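Local structure of UPF0141 protein yjdB (Campylobacter jejuni subsp. jejuni HB93-13, 4TN0) at residues A[33-38]-A[50-55]; A[221-226]-A[254-259]; A[87-92]-A[115-120]. The protein probably transfers phosphoethanolamine groups in the periplasm, as a zinc-binding enzyme of the alkaline phosphatase-like fold linked to polymyxin resistance and motility. All coordinates share one frame; numbering follows the deposited sequence.

Contact 1 of 3, residues A[33-38]-A[50-55]; sequences YSLGGY and DNVVFF
F54 reaches out of strand 53-59 into a hollow made by Y33, L35 and G36, which belong to the long loop after strand 18-24. The setting is the central sheet of an alkaline phosphatase-like fold, with a loop packed on one of its strands. The F54 ring fills the hollow. Its CG is anti to the backbone N (chi1 176°), which carries the ring out from the strand to the loop. L35 CB lies over one ring face as a CH-pi contact, 4.1 Å from the ring centroid. The far end of the ring meets Y33, where F54 CZ is 3.8 Å from Y33 CB. The two rings are nearly parallel, with planes 14° apart, but they are slid past each other and barely overlap. G36 has no side chain, and F54 CE2 comes to 3.5 Å from G36 CA. The loop keeps its curve through Y33 O, which accepts from both G36 N and Y38 N, from opposite faces of its carbonyl plane. I256 and P254 of the neighbouring strand 252-259 also pack against this group. Beyond the ring, the branched tip of L35 packs on V52: L35 CD1 touches V52 CG2 at 3.8 Å.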
ATOM      1  N   TYR A  33      -3.355  -4.544  13.330  1.00 47.75           N
ATOM      2  CA  TYR A  33      -2.932  -5.702  12.561  1.00 47.55           C
ATOM      3  C   TYR A  33      -2.525  -6.835  13.515  1.00 52.02           C
ATOM      4  O   TYR A  33      -1.705  -6.646  14.419  1.00 48.09           O
ATOM      5  CB  TYR A  33      -1.805  -5.309  11.590  1.00 42.22           C
ATOM      6  CG  TYR A  33      -2.374  -4.762  10.303  1.00 41.75           C
ATOM      7  CD1 TYR A  33      -3.092  -3.569  10.293  1.00 37.18           C
ATOM      8  CD2 TYR A  33      -2.235  -5.460   9.096  1.00 43.45           C
ATOM      9  CE1 TYR A  33      -3.654  -3.077   9.124  1.00 37.32           C
ATOM     10  CE2 TYR A  33      -2.787  -4.974   7.912  1.00 35.75           C
ATOM     11  CZ  TYR A  33      -3.508  -3.784   7.941  1.00 39.31           C
ATOM     12  OH  TYR A  33      -4.065  -3.280   6.794  1.00 41.09           O
ATOM     13  N   SER A  34      -3.194  -7.977  13.388  1.00 49.60           N
ATOM     14  CA  SER A  34      -2.862  -9.127  14.224  1.00 53.38           C
ATOM     15  C   SER A  34      -1.502  -9.724  13.822  1.00 55.31           C
ATOM     16  O   SER A  34      -0.837 -10.366  14.634  1.00 58.87           O
ATOM     17  CB  SER A  34      -3.975 -10.178  14.167  1.00 52.26           C
ATOM     18  OG  SER A  34      -4.286 -10.542  12.827  1.00 56.26           O
ATOM     19  N   LEU A  35      -1.092  -9.494  12.574  1.00 50.39           N
ATOM     20  CA  LEU A  35       0.257  -9.835  12.098  1.00 50.98           C
ATOM     21  C   LEU A  35       1.328  -9.167  12.948  1.00 54.46           C
ATOM     22  O   LEU A  35       2.481  -9.606  12.980  1.00 62.05           O
ATOM     23  CB  LEU A  35       0.431  -9.431  10.622  1.00 48.25           C
ATOM     24  CG  LEU A  35      -0.093 -10.404   9.552  1.00 48.43           C
ATOM     25  CD1 LEU A  35      -0.303  -9.722   8.195  1.00 38.80           C
ATOM     26  CD2 LEU A  35       0.806 -11.620   9.394  1.00 51.08           C
ATOM     27  N   GLY A  36       0.950  -8.082  13.615  1.00 51.75           N
ATOM     28  CA  GLY A  36       1.884  -7.324  14.425  1.00 52.94           C
ATOM     29  C   GLY A  36       1.583  -7.419  15.905  1.00 56.55           C
ATOM     30  O   GLY A  36       2.172  -6.696  16.703  1.00 60.24           O
ATOM     31  N   GLY A  37       0.665  -8.302  16.281  1.00 52.33           N
ATOM     32  CA  GLY A  37       0.389  -8.493  17.691  1.00 59.07           C
ATOM     33  C   GLY A  37      -0.876  -7.851  18.235  1.00 62.24           C
ATOM     34  O   GLY A  37      -1.026  -7.711  19.455  1.00 57.60           O
ATOM     35  N   TYR A  38      -1.768  -7.423  17.345  1.00 58.51           N
ATOM     36  CA  TYR A  38      -3.104  -6.998  17.767  1.00 58.62           C
ATOM     37  C   TYR A  38      -3.905  -8.236  18.170  1.00 54.77           C
ATOM     38  O   TYR A  38      -3.959  -9.213  17.434  1.00 61.79           O
ATOM     39  CB  TYR A  38      -3.794  -6.220  16.639  1.00 54.98           C
ATOM     40  CG  TYR A  38      -5.190  -5.696  16.913  1.00 50.31           C
ATOM     41  CD1 TYR A  38      -5.437  -4.757  17.914  1.00 49.04           C
ATOM     42  CD2 TYR A  38      -6.256  -6.100  16.120  1.00 50.39           C
ATOM     43  CE1 TYR A  38      -6.728  -4.264  18.137  1.00 43.56           C
ATOM     44  CE2 TYR A  38      -7.530  -5.616  16.328  1.00 48.50           C
ATOM     45  CZ  TYR A  38      -7.770  -4.703  17.330  1.00 49.49           C
ATOM     46  OH  TYR A  38      -9.067  -4.251  17.499  1.00 44.90           O
ATOM     47  N   ASP A  50      -0.550 -17.387   4.370  1.00 65.93           N
ATOM     48  CA  ASP A  50       0.399 -17.323   3.273  1.00 64.26           C
ATOM     49  C   ASP A  50       1.771 -16.928   3.799  1.00 64.45           C
ATOM     50  O   ASP A  50       2.699 -16.695   3.021  1.00 63.50           O
ATOM     51  CB  ASP A  50      -0.077 -16.331   2.211  1.00 62.52           C
ATOM     52  CG  ASP A  50      -1.374 -16.762   1.552  1.00 65.00           C
ATOM     53  OD1 ASP A  50      -1.477 -17.946   1.172  1.00 70.88           O
ATOM     54  OD2 ASP A  50      -2.292 -15.923   1.414  1.00 65.80           O
ATOM     55  N   ASN A  51       1.887 -16.881   5.128  1.00 64.34           N
ATOM     56  CA  ASN A  51       3.128 -16.518   5.821  1.00 64.14           C
ATOM     57  C   ASN A  51       3.803 -15.249   5.276  1.00 69.16           C
ATOM     58  O   ASN A  51       5.026 -15.195   5.107  1.00 63.78           O
ATOM     59  CB  ASN A  51       4.101 -17.696   5.788  1.00 70.61           C
ATOM     60  CG  ASN A  51       3.488 -18.964   6.358  1.00 77.01           C
ATOM     61  OD1 ASN A  51       3.298 -19.078   7.573  1.00 75.98           O
ATOM     62  ND2 ASN A  51       3.163 -19.921   5.484  1.00 70.11           N
ATOM     63  N   VAL A  52       2.981 -14.245   4.976  1.00 64.62           N
ATOM     64  CA  VAL A  52       3.450 -12.964   4.474  1.00 56.19           C
ATOM     65  C   VAL A  52       4.409 -12.314   5.466  1.00 55.19           C
ATOM     66  O   VAL A  52       4.373 -12.630   6.656  1.00 53.97           O
ATOM     67  CB  VAL A  52       2.263 -12.024   4.188  1.00 58.11           C
ATOM     68  CG1 VAL A  52       1.328 -12.652   3.168  1.00 53.70           C
ATOM     69  CG2 VAL A  52       1.496 -11.697   5.474  1.00 56.60           C
ATOM     70  N   VAL A  53       5.280 -11.431   4.975  1.00 57.48           N
ATOM     71  CA  VAL A  53       6.172 -10.667   5.849  1.00 57.47           C
ATOM     72  C   VAL A  53       5.505  -9.350   6.246  1.00 57.29           C
ATOM     73  O   VAL A  53       5.003  -8.620   5.384  1.00 54.14           O
ATOM     74  CB  VAL A  53       7.535 -10.368   5.176  1.00 56.47           C
ATOM     75  CG1 VAL A  53       8.389  -9.492   6.064  1.00 57.63           C
ATOM     76  CG2 VAL A  53       8.270 -11.652   4.862  1.00 64.88           C
ATOM     77  N   PHE A  54       5.504  -9.055   7.547  1.00 54.25           N
ATOM     78  CA  PHE A  54       4.879  -7.844   8.069  1.00 54.06           C
ATOM     79  C   PHE A  54       5.874  -6.896   8.725  1.00 55.17           C
ATOM     80  O   PHE A  54       6.503  -7.231   9.733  1.00 56.67           O
ATOM     81  CB  PHE A  54       3.777  -8.209   9.067  1.00 56.23           C
ATOM     82  CG  PHE A  54       3.141  -7.019   9.739  1.00 51.91           C
ATOM     83  CD1 PHE A  54       2.167  -6.273   9.093  1.00 50.56           C
ATOM     84  CD2 PHE A  54       3.514  -6.654  11.014  1.00 48.67           C
ATOM     85  CE1 PHE A  54       1.572  -5.183   9.720  1.00 44.78           C
ATOM     86  CE2 PHE A  54       2.931  -5.561  11.639  1.00 52.37           C
ATOM     87  CZ  PHE A  54       1.960  -4.826  10.989  1.00 45.68           C
ATOM     88  N   PHE A  55       5.965  -5.693   8.171  1.00 53.70           N
ATOM     89  CA  PHE A  55       6.817  -4.649   8.711  1.00 53.47           C
ATOM     90  C   PHE A  55       6.147  -3.971   9.907  1.00 54.86           C
ATOM     91  O   PHE A  55       5.151  -3.256   9.763  1.00 52.37           O
ATOM     92  CB  PHE A  55       7.124  -3.639   7.616  1.00 50.69           C
ATOM     93  CG  PHE A  55       7.931  -4.212   6.495  1.00 56.44           C
ATOM     94  CD1 PHE A  55       7.333  -5.008   5.534  1.00 54.95           C
ATOM     95  CD2 PHE A  55       9.294  -3.974   6.410  1.00 55.75           C
ATOM     96  CE1 PHE A  55       8.077  -5.550   4.505  1.00 53.17           C
ATOM     97  CE2 PHE A  55      10.035  -4.513   5.382  1.00 55.63           C
ATOM     98  CZ  PHE A  55       9.425  -5.296   4.433  1.00 53.40           C
TER

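Contact 2 of 3, residues A[221-226]-A[254-259]; sequences LFYLSD and PAIFWS
Strands 218-224 and 252-259 pair antiparallel from L221-W258 to L224-A255, within the central sheet of the alkaline phosphatase-like fold. Four backbone bonds join them, two at each hydrogen-bonded pair. At the first pair, L221 N donates to W258 O at 2.7 Å, and W258 N donates to L221 O. At the second, Y223 N donates to I256 O at 2.9 Å, and I256 N returns the bond to Y223 O. All four are close to straight. Each of three acceptors also takes a CA-H contact from the next pair. The shortest is A255 CA to Y223 O at 3.2 Å. F222 pairs by backbone with V21 and V23, and L224 with V23 and G25, on strand 18-24 and just beyond it. A255 and F257 bond to F55 and V53 of strand 53-59.

On one face of the sheet Y223 CD1 packs on I256 CD1 at 3.8 Å, and the tyrosine reaches P254 CG with CE1 and OH. The Y223 hydroxyl is hydrogen-bonded to that of Y33. On the other face F222 and F257 cross at about a right angle, and F222 CD1 lies 4.1 Å from F257 CB.

Past the strand end, S225 CB packs against P254 CD, while S225 OG bonds to A28 O. D226 OD2 binds the zinc ion along with E26, H227 and the phosphothreonine at position 65, so the loop beyond supplies a metal ligand.

Helix 186-211 covers the face of L221, Y223 and W258. Helix 264-271 packs on F257 and reaches W258 and S259. Strand 18-24 flanks 218-224, and strand 53-59 flanks 252-259.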
ATOM      1  N   LEU A 221       3.961  -9.391  -4.159  1.00 57.56           N
ATOM      2  CA  LEU A 221       2.952  -8.463  -3.669  1.00 48.00           C
ATOM      3  C   LEU A 221       3.546  -7.535  -2.609  1.00 52.62           C
ATOM      4  O   LEU A 221       4.156  -7.993  -1.626  1.00 48.39           O
ATOM      5  CB  LEU A 221       1.750  -9.212  -3.099  1.00 52.85           C
ATOM      6  CG  LEU A 221       0.778  -8.368  -2.262  1.00 51.42           C
ATOM      7  CD1 LEU A 221       0.109  -7.308  -3.114  1.00 43.47           C
ATOM      8  CD2 LEU A 221      -0.273  -9.261  -1.610  1.00 56.51           C
ATOM      9  N   PHE A 222       3.387  -6.229  -2.818  1.00 46.73           N
ATOM     10  CA  PHE A 222       3.715  -5.269  -1.774  1.00 44.96           C
ATOM     11  C   PHE A 222       2.501  -4.404  -1.485  1.00 46.80           C
ATOM     12  O   PHE A 222       1.933  -3.779  -2.400  1.00 41.80           O
ATOM     13  CB  PHE A 222       4.919  -4.391  -2.141  1.00 40.02           C
ATOM     14  CG  PHE A 222       5.422  -3.570  -0.985  1.00 41.54           C
ATOM     15  CD1 PHE A 222       5.788  -4.182   0.198  1.00 40.24           C
ATOM     16  CD2 PHE A 222       5.498  -2.193  -1.070  1.00 38.65           C
ATOM     17  CE1 PHE A 222       6.220  -3.437   1.279  1.00 40.86           C
ATOM     18  CE2 PHE A 222       5.937  -1.452  -0.016  1.00 36.03           C
ATOM     19  CZ  PHE A 222       6.303  -2.072   1.171  1.00 39.18           C
ATOM     20  N   TYR A 223       2.085  -4.428  -0.215  1.00 45.72           N
ATOM     21  CA  TYR A 223       0.932  -3.665   0.269  1.00 44.33           C
ATOM     22  C   TYR A 223       1.330  -2.696   1.378  1.00 43.63           C
ATOM     23  O   TYR A 223       1.995  -3.091   2.343  1.00 43.19           O
ATOM     24  CB  TYR A 223      -0.163  -4.610   0.783  1.00 46.57           C
ATOM     25  CG  TYR A 223      -1.158  -3.977   1.754  1.00 45.16           C
ATOM     26  CD1 TYR A 223      -1.055  -4.201   3.123  1.00 43.03           C
ATOM     27  CD2 TYR A 223      -2.206  -3.171   1.303  1.00 43.07           C
ATOM     28  CE1 TYR A 223      -1.950  -3.643   4.013  1.00 43.63           C
ATOM     29  CE2 TYR A 223      -3.112  -2.590   2.209  1.00 40.26           C
ATOM     30  CZ  TYR A 223      -2.974  -2.843   3.559  1.00 39.68           C
ATOM     31  OH  TYR A 223      -3.840  -2.294   4.479  1.00 39.23           O
ATOM     32  N   LEU A 224       0.916  -1.438   1.246  1.00 40.37           N
ATOM     33  CA  LEU A 224       1.058  -0.478   2.351  1.00 42.25           C
ATOM     34  C   LEU A 224      -0.096   0.521   2.356  1.00 38.38           C
ATOM     35  O   LEU A 224      -0.707   0.803   1.323  1.00 34.99           O
ATOM     36  CB  LEU A 224       2.388   0.289   2.292  1.00 35.84           C
ATOM     37  CG  LEU A 224       2.659   1.305   1.183  1.00 39.79           C
ATOM     38  CD1 LEU A 224       3.968   2.027   1.485  1.00 41.73           C
ATOM     39  CD2 LEU A 224       2.701   0.676  -0.208  1.00 37.51           C
ATOM     40  N   SER A 225      -0.380   1.073   3.526  1.00 38.90           N
ATOM     41  CA  SER A 225      -1.452   2.040   3.634  1.00 37.31           C
ATOM     42  C   SER A 225      -0.910   3.432   3.373  1.00 31.68           C
ATOM     43  O   SER A 225       0.295   3.652   3.510  1.00 38.22           O
ATOM     44  CB  SER A 225      -2.105   1.969   5.013  1.00 36.46           C
ATOM     45  OG  SER A 225      -3.278   2.755   5.017  1.00 38.09           O
ATOM     46  N   ASP A 226      -1.782   4.359   2.978  1.00 29.44           N
ATOM     47  CA  ASP A 226      -1.379   5.755   2.831  1.00 30.69           C
ATOM     48  C   ASP A 226      -1.167   6.441   4.194  1.00 32.04           C
ATOM     49  O   ASP A 226      -0.286   7.285   4.310  1.00 33.11           O
ATOM     50  CB  ASP A 226      -2.384   6.556   1.982  1.00 27.47           C
ATOM     51  CG  ASP A 226      -3.806   6.552   2.554  1.00 35.13           C
ATOM     52  OD1 ASP A 226      -4.094   5.741   3.459  1.00 35.55           O
ATOM     53  OD2 ASP A 226      -4.649   7.342   2.068  1.00 32.00           O
ATOM     54  N   PRO A 254       0.591  -0.372   8.364  1.00 45.35           N
ATOM     55  CA  PRO A 254       1.035  -1.711   7.994  1.00 46.33           C
ATOM     56  C   PRO A 254       1.802  -1.703   6.673  1.00 47.04           C
ATOM     57  O   PRO A 254       1.521  -0.906   5.773  1.00 40.51           O
ATOM     58  CB  PRO A 254      -0.281  -2.470   7.838  1.00 43.43           C
ATOM     59  CG  PRO A 254      -1.197  -1.427   7.310  1.00 41.22           C
ATOM     60  CD  PRO A 254      -0.856  -0.215   8.130  1.00 43.28           C
ATOM     61  N   ALA A 255       2.770  -2.601   6.567  1.00 48.53           N
ATOM     62  CA  ALA A 255       3.362  -2.917   5.285  1.00 49.47           C
ATOM     63  C   ALA A 255       3.522  -4.426   5.239  1.00 52.04           C
ATOM     64  O   ALA A 255       3.952  -5.049   6.225  1.00 51.19           O
ATOM     65  CB  ALA A 255       4.689  -2.200   5.090  1.00 46.06           C
ATOM     66  N   ILE A 256       3.112  -5.005   4.114  1.00 49.01           N
ATOM     67  CA  ILE A 256       3.091  -6.453   3.933  1.00 52.99           C
ATOM     68  C   ILE A 256       3.749  -6.846   2.609  1.00 51.75           C
ATOM     69  O   ILE A 256       3.409  -6.294   1.556  1.00 49.44           O
ATOM     70  CB  ILE A 256       1.649  -6.997   3.956  1.00 49.93           C
ATOM     71  CG1 ILE A 256       1.066  -6.935   5.367  1.00 45.79           C
ATOM     72  CG2 ILE A 256       1.581  -8.424   3.413  1.00 49.00           C
ATOM     73  CD1 ILE A 256      -0.458  -7.206   5.394  1.00 39.85           C
ATOM     74  N   PHE A 257       4.658  -7.820   2.659  1.00 50.80           N
ATOM     75  CA  PHE A 257       5.304  -8.308   1.436  1.00 55.60           C
ATOM     76  C   PHE A 257       5.152  -9.805   1.250  1.00 55.05           C
ATOM     77  O   PHE A 257       5.229 -10.587   2.203  1.00 58.62           O
ATOM     78  CB  PHE A 257       6.801  -7.968   1.416  1.00 55.79           C
ATOM     79  CG  PHE A 257       7.528  -8.503   0.201  1.00 59.41           C
ATOM     80  CD1 PHE A 257       7.370  -7.904  -1.043  1.00 56.79           C
ATOM     81  CD2 PHE A 257       8.359  -9.611   0.299  1.00 61.22           C
ATOM     82  CE1 PHE A 257       8.023  -8.396  -2.153  1.00 59.08           C
ATOM     83  CE2 PHE A 257       9.017 -10.105  -0.813  1.00 60.30           C
ATOM     84  CZ  PHE A 257       8.849  -9.495  -2.038  1.00 62.29           C
ATOM     85  N   TRP A 258       4.919 -10.195   0.007  1.00 56.07           N
ATOM     86  CA  TRP A 258       4.926 -11.602  -0.340  1.00 62.15           C
ATOM     87  C   TRP A 258       5.574 -11.799  -1.703  1.00 62.66           C
ATOM     88  O   TRP A 258       5.419 -10.973  -2.605  1.00 60.50           O
ATOM     89  CB  TRP A 258       3.508 -12.176  -0.338  1.00 56.09           C
ATOM     90  CG  TRP A 258       3.454 -13.608  -0.757  1.00 56.86           C
ATOM     91  CD1 TRP A 258       3.508 -14.697   0.060  1.00 62.35           C
ATOM     92  CD2 TRP A 258       3.321 -14.113  -2.088  1.00 60.54           C
ATOM     93  NE1 TRP A 258       3.428 -15.849  -0.678  1.00 65.86           N
ATOM     94  CE2 TRP A 258       3.310 -15.518  -2.002  1.00 63.26           C
ATOM     95  CE3 TRP A 258       3.217 -13.515  -3.348  1.00 63.70           C
ATOM     96  CZ2 TRP A 258       3.196 -16.334  -3.122  1.00 66.14           C
ATOM     97  CZ3 TRP A 258       3.102 -14.326  -4.460  1.00 65.08           C
ATOM     98  CH2 TRP A 258       3.093 -15.720  -4.340  1.00 67.52           C
ATOM     99  N   SER A 259       6.272 -12.918  -1.860  1.00 64.96           N
ATOM    100  CA  SER A 259       6.852 -13.277  -3.143  1.00 62.25           C
ATOM    101  C   SER A 259       6.935 -14.781  -3.245  1.00 65.71           C
ATOM    102  O   SER A 259       7.033 -15.468  -2.225  1.00 67.34           O
ATOM    103  CB  SER A 259       8.240 -12.664  -3.310  1.00 66.83           C
ATOM    104  OG  SER A 259       8.719 -12.878  -4.620  1.00 72.46           O
TER

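Contact 3 of 3, residues A[87-92]-A[115-120]; sequences QENAMD and CDRLAY
R117 grips the carboxylate of D92 side-on, with two nitrogens and one bond to each oxygen. D92 OD2 accepts from R117 NH1 at 2.7 Å with its syn lone pair. R117 NE donates to D92 OD1 at 2.9 Å, and here the donor sits above the carboxylate plane. The carboxylate and guanidinium planes are 51° apart, so this salt bridge is twisted rather than coplanar. The bend of the arginine chain at chi3 (-54°) turns the guanidinium edge to the acid.

D92 is itself held in place by a capping box. N89 is the N-cap of helix 90-96. Its OD1 accepts from M91 N at 2.7 Å and weakly from D92 N. In return N89 N donates to D92 OD2 at 2.7 Å, through the anti lone pair of OD2. OD2 therefore takes two donors, one from the cap and one from the arginine. The two grips fix the carboxylate, and they would probably stabilise its negative charge. N89 ND2 lies 3.2 Å from R117 NH1, but both are donors and they do not bond. ND2 is instead hydrogen-bonded to V114 O, which ties the cap to the loop just before C115.

A smaller apolar touch lies beside the polar group. The bent side chain of M91 brings CE to L118 CD1 at 3.9 Å. On the loop side, residues C115 to L118 form a type I beta turn, with L118 N bonded to C115 O. C115 is also anchored by its disulfide to C111.

The contact thus joins the start of helix 90-96 to the loop between strands 100-105 and 120-123. M91 and L118 both pack on A101 of strand 100-105, L118 also rests on W103, and N89 and M91 touch F73 of helix 68-73.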
ATOM      1  N   GLN A  87       6.612  17.005 -10.825  1.00 50.52           N
ATOM      2  CA  GLN A  87       7.687  16.289 -11.493  1.00 48.94           C
ATOM      3  C   GLN A  87       7.364  14.803 -11.626  1.00 50.16           C
ATOM      4  O   GLN A  87       6.393  14.328 -11.054  1.00 52.71           O
ATOM      5  CB  GLN A  87       8.988  16.466 -10.718  1.00 46.28           C
ATOM      6  CG  GLN A  87       8.990  15.684  -9.421  1.00 49.24           C
ATOM      7  CD  GLN A  87      10.024  16.175  -8.442  1.00 46.22           C
ATOM      8  OE1 GLN A  87      10.277  17.379  -8.332  1.00 46.12           O
ATOM      9  NE2 GLN A  87      10.627  15.246  -7.717  1.00 42.63           N
ATOM     10  N   GLU A  88       8.201  14.068 -12.355  1.00 53.72           N
ATOM     11  CA  GLU A  88       8.009  12.630 -12.546  1.00 49.89           C
ATOM     12  C   GLU A  88       8.105  11.885 -11.216  1.00 42.32           C
ATOM     13  O   GLU A  88       8.796  12.329 -10.304  1.00 49.47           O
ATOM     14  CB  GLU A  88       9.054  12.067 -13.535  1.00 45.44           C
ATOM     15  CG  GLU A  88       8.929  12.574 -14.975  1.00 52.74           C
ATOM     16  CD  GLU A  88      10.011  12.028 -15.911  1.00 55.93           C
ATOM     17  OE1 GLU A  88      11.201  12.004 -15.512  1.00 55.24           O
ATOM     18  OE2 GLU A  88       9.675  11.635 -17.051  1.00 58.36           O
ATOM     19  N   ASN A  89       7.441  10.739 -11.117  1.00 38.77           N
ATOM     20  CA  ASN A  89       7.501   9.936  -9.900  1.00 44.01           C
ATOM     21  C   ASN A  89       8.073   8.571 -10.254  1.00 41.19           C
ATOM     22  O   ASN A  89       8.431   8.337 -11.396  1.00 47.00           O
ATOM     23  CB  ASN A  89       6.101   9.802  -9.239  1.00 38.67           C
ATOM     24  CG  ASN A  89       5.050   9.148 -10.172  1.00 45.23           C
ATOM     25  OD1 ASN A  89       5.138   7.958 -10.490  1.00 43.27           O
ATOM     26  ND2 ASN A  89       4.059   9.929 -10.605  1.00 39.85           N
ATOM     27  N   ALA A  90       8.158   7.670  -9.283  1.00 43.72           N
ATOM     28  CA  ALA A  90       8.666   6.322  -9.533  1.00 44.54           C
ATOM     29  C   ALA A  90       7.961   5.608 -10.705  1.00 49.05           C
ATOM     30  O   ALA A  90       8.597   4.881 -11.458  1.00 51.78           O
ATOM     31  CB  ALA A  90       8.546   5.487  -8.280  1.00 43.38           C
ATOM     32  N   MET A  91       6.657   5.815 -10.863  1.00 46.38           N
ATOM     33  CA  MET A  91       5.921   5.150 -11.935  1.00 46.41           C
ATOM     34  C   MET A  91       6.346   5.658 -13.324  1.00 45.16           C
ATOM     35  O   MET A  91       6.343   4.915 -14.293  1.00 46.72           O
ATOM     36  CB  MET A  91       4.401   5.341 -11.761  1.00 44.25           C
ATOM     37  CG  MET A  91       3.835   4.810 -10.458  1.00 41.97           C
ATOM     38  SD  MET A  91       4.051   3.044 -10.245  1.00 44.46           S
ATOM     39  CE  MET A  91       3.184   2.447 -11.702  1.00 43.08           C
ATOM     40  N   ASP A  92       6.623   6.948 -13.423  1.00 43.68           N
ATOM     41  CA  ASP A  92       7.094   7.529 -14.669  1.00 50.33           C
ATOM     42  C   ASP A  92       8.464   6.945 -15.023  1.00 51.24           C
ATOM     43  O   ASP A  92       8.768   6.701 -16.181  1.00 50.73           O
ATOM     44  CB  ASP A  92       7.208   9.052 -14.556  1.00 48.14           C
ATOM     45  CG  ASP A  92       5.885   9.716 -14.312  1.00 47.61           C
ATOM     46  OD1 ASP A  92       4.928   9.487 -15.098  1.00 44.88           O
ATOM     47  OD2 ASP A  92       5.809  10.455 -13.301  1.00 45.97           O
ATOM     48  N   CYS A 115      -0.770   8.628 -11.256  1.00 44.81           N
ATOM     49  CA  CYS A 115      -1.038   7.711 -12.368  1.00 43.69           C
ATOM     50  C   CYS A 115      -1.321   8.439 -13.684  1.00 49.16           C
ATOM     51  O   CYS A 115      -1.579   7.810 -14.716  1.00 49.48           O
ATOM     52  CB  CYS A 115      -2.259   6.829 -12.046  1.00 43.22           C
ATOM     53  SG  CYS A 115      -3.827   7.780 -11.996  0.75 44.06           S
ATOM     54  N   ASP A 116      -1.280   9.765 -13.635  1.00 46.84           N
ATOM     55  CA  ASP A 116      -1.754  10.602 -14.732  1.00 47.52           C
ATOM     56  C   ASP A 116      -1.109  10.335 -16.099  1.00 54.62           C
ATOM     57  O   ASP A 116      -1.755  10.473 -17.136  1.00 55.91           O
ATOM     58  CB  ASP A 116      -1.563  12.067 -14.347  1.00 48.10           C
ATOM     59  CG  ASP A 116      -2.563  12.520 -13.291  1.00 50.87           C
ATOM     60  OD1 ASP A 116      -3.301  11.663 -12.752  1.00 48.54           O
ATOM     61  OD2 ASP A 116      -2.609  13.731 -13.001  1.00 54.88           O
ATOM     62  N   ARG A 117       0.165   9.969 -16.096  1.00 50.72           N
ATOM     63  CA  ARG A 117       0.893   9.826 -17.340  1.00 52.39           C
ATOM     64  C   ARG A 117       1.112   8.355 -17.688  1.00 54.19           C
ATOM     65  O   ARG A 117       1.961   8.025 -18.514  1.00 53.64           O
ATOM     66  CB  ARG A 117       2.227  10.566 -17.257  1.00 46.71           C
ATOM     67  CG  ARG A 117       2.099  12.081 -17.217  1.00 42.11           C
ATOM     68  CD  ARG A 117       3.382  12.691 -16.674  1.00 37.01           C
ATOM     69  NE  ARG A 117       3.695  12.073 -15.395  1.00 47.93           N
ATOM     70  CZ  ARG A 117       3.162  12.479 -14.240  1.00 51.83           C
ATOM     71  NH1 ARG A 117       3.470  11.866 -13.104  1.00 48.28           N
ATOM     72  NH2 ARG A 117       2.314  13.501 -14.223  1.00 43.49           N
ATOM     73  N   LEU A 118       0.317   7.478 -17.086  1.00 51.32           N
ATOM     74  CA  LEU A 118       0.387   6.071 -17.430  1.00 50.40           C
ATOM     75  C   LEU A 118      -0.560   5.810 -18.586  1.00 58.59           C
ATOM     76  O   LEU A 118      -1.555   6.519 -18.759  1.00 56.25           O
ATOM     77  CB  LEU A 118       0.029   5.181 -16.249  1.00 46.89           C
ATOM     78  CG  LEU A 118       1.057   5.197 -15.122  1.00 51.21           C
ATOM     79  CD1 LEU A 118       0.657   4.233 -14.013  1.00 53.20           C
ATOM     80  CD2 LEU A 118       2.448   4.899 -15.627  1.00 52.22           C
ATOM     81  N   ALA A 119      -0.237   4.796 -19.385  1.00 58.07           N
ATOM     82  CA  ALA A 119      -1.042   4.497 -20.549  1.00 58.84           C
ATOM     83  C   ALA A 119      -2.257   3.699 -20.112  1.00 55.63           C
ATOM     84  O   ALA A 119      -3.390   4.070 -20.428  1.00 56.33           O
ATOM     85  CB  ALA A 119      -0.231   3.734 -21.582  1.00 56.91           C
ATOM     86  N   TYR A 120      -2.047   2.620 -19.361  1.00 57.30           N
ATOM     87  CA  TYR A 120      -3.214   1.849 -18.956  1.00 62.99           C
ATOM     88  C   TYR A 120      -3.540   2.023 -17.462  1.00 62.90           C
ATOM     89  O   TYR A 120      -2.926   1.399 -16.575  1.00 57.18           O
ATOM     90  CB  TYR A 120      -3.099   0.370 -19.328  1.00 60.70           C
ATOM     91  CG  TYR A 120      -4.484  -0.264 -19.274  1.00 76.96           C
ATOM     92  CD1 TYR A 120      -5.545   0.335 -19.969  1.00 77.49           C
ATOM     93  CD2 TYR A 120      -4.730  -1.473 -18.617  1.00 72.90           C
ATOM     94  CE1 TYR A 120      -6.818  -0.196 -19.962  1.00 78.36           C
ATOM     95  CE2 TYR A 120      -6.018  -2.030 -18.617  1.00 76.70           C
ATOM     96  CZ  TYR A 120      -7.058  -1.379 -19.299  1.00 84.42           C
ATOM     97  OH  TYR A 120      -8.347  -1.883 -19.334  1.00 85.81           O
TER

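From the N terminus, the chain leaves strand 18-24, and contact 1 closes the 11-residue connection between 33-38 and 50-55. Contact 3 follows, closing a loop that holds the rest of helix 90-96 and strand 100-105. Contact 2 comes last and closes the part of the chain that holds strands 230-231 and 237-238 and helix 248-251. The three are in series, and none nests within or crosses another. Contacts 1 and 2 meet directly: strands 53-59 and 252-259 are neighbours in the sheet, joined there by V53 O and F257 N, 2.9 Å apart. Contact 3 stands apart near the 120-123 edge of the sheet, its centre about 31 Å from that of contact 1.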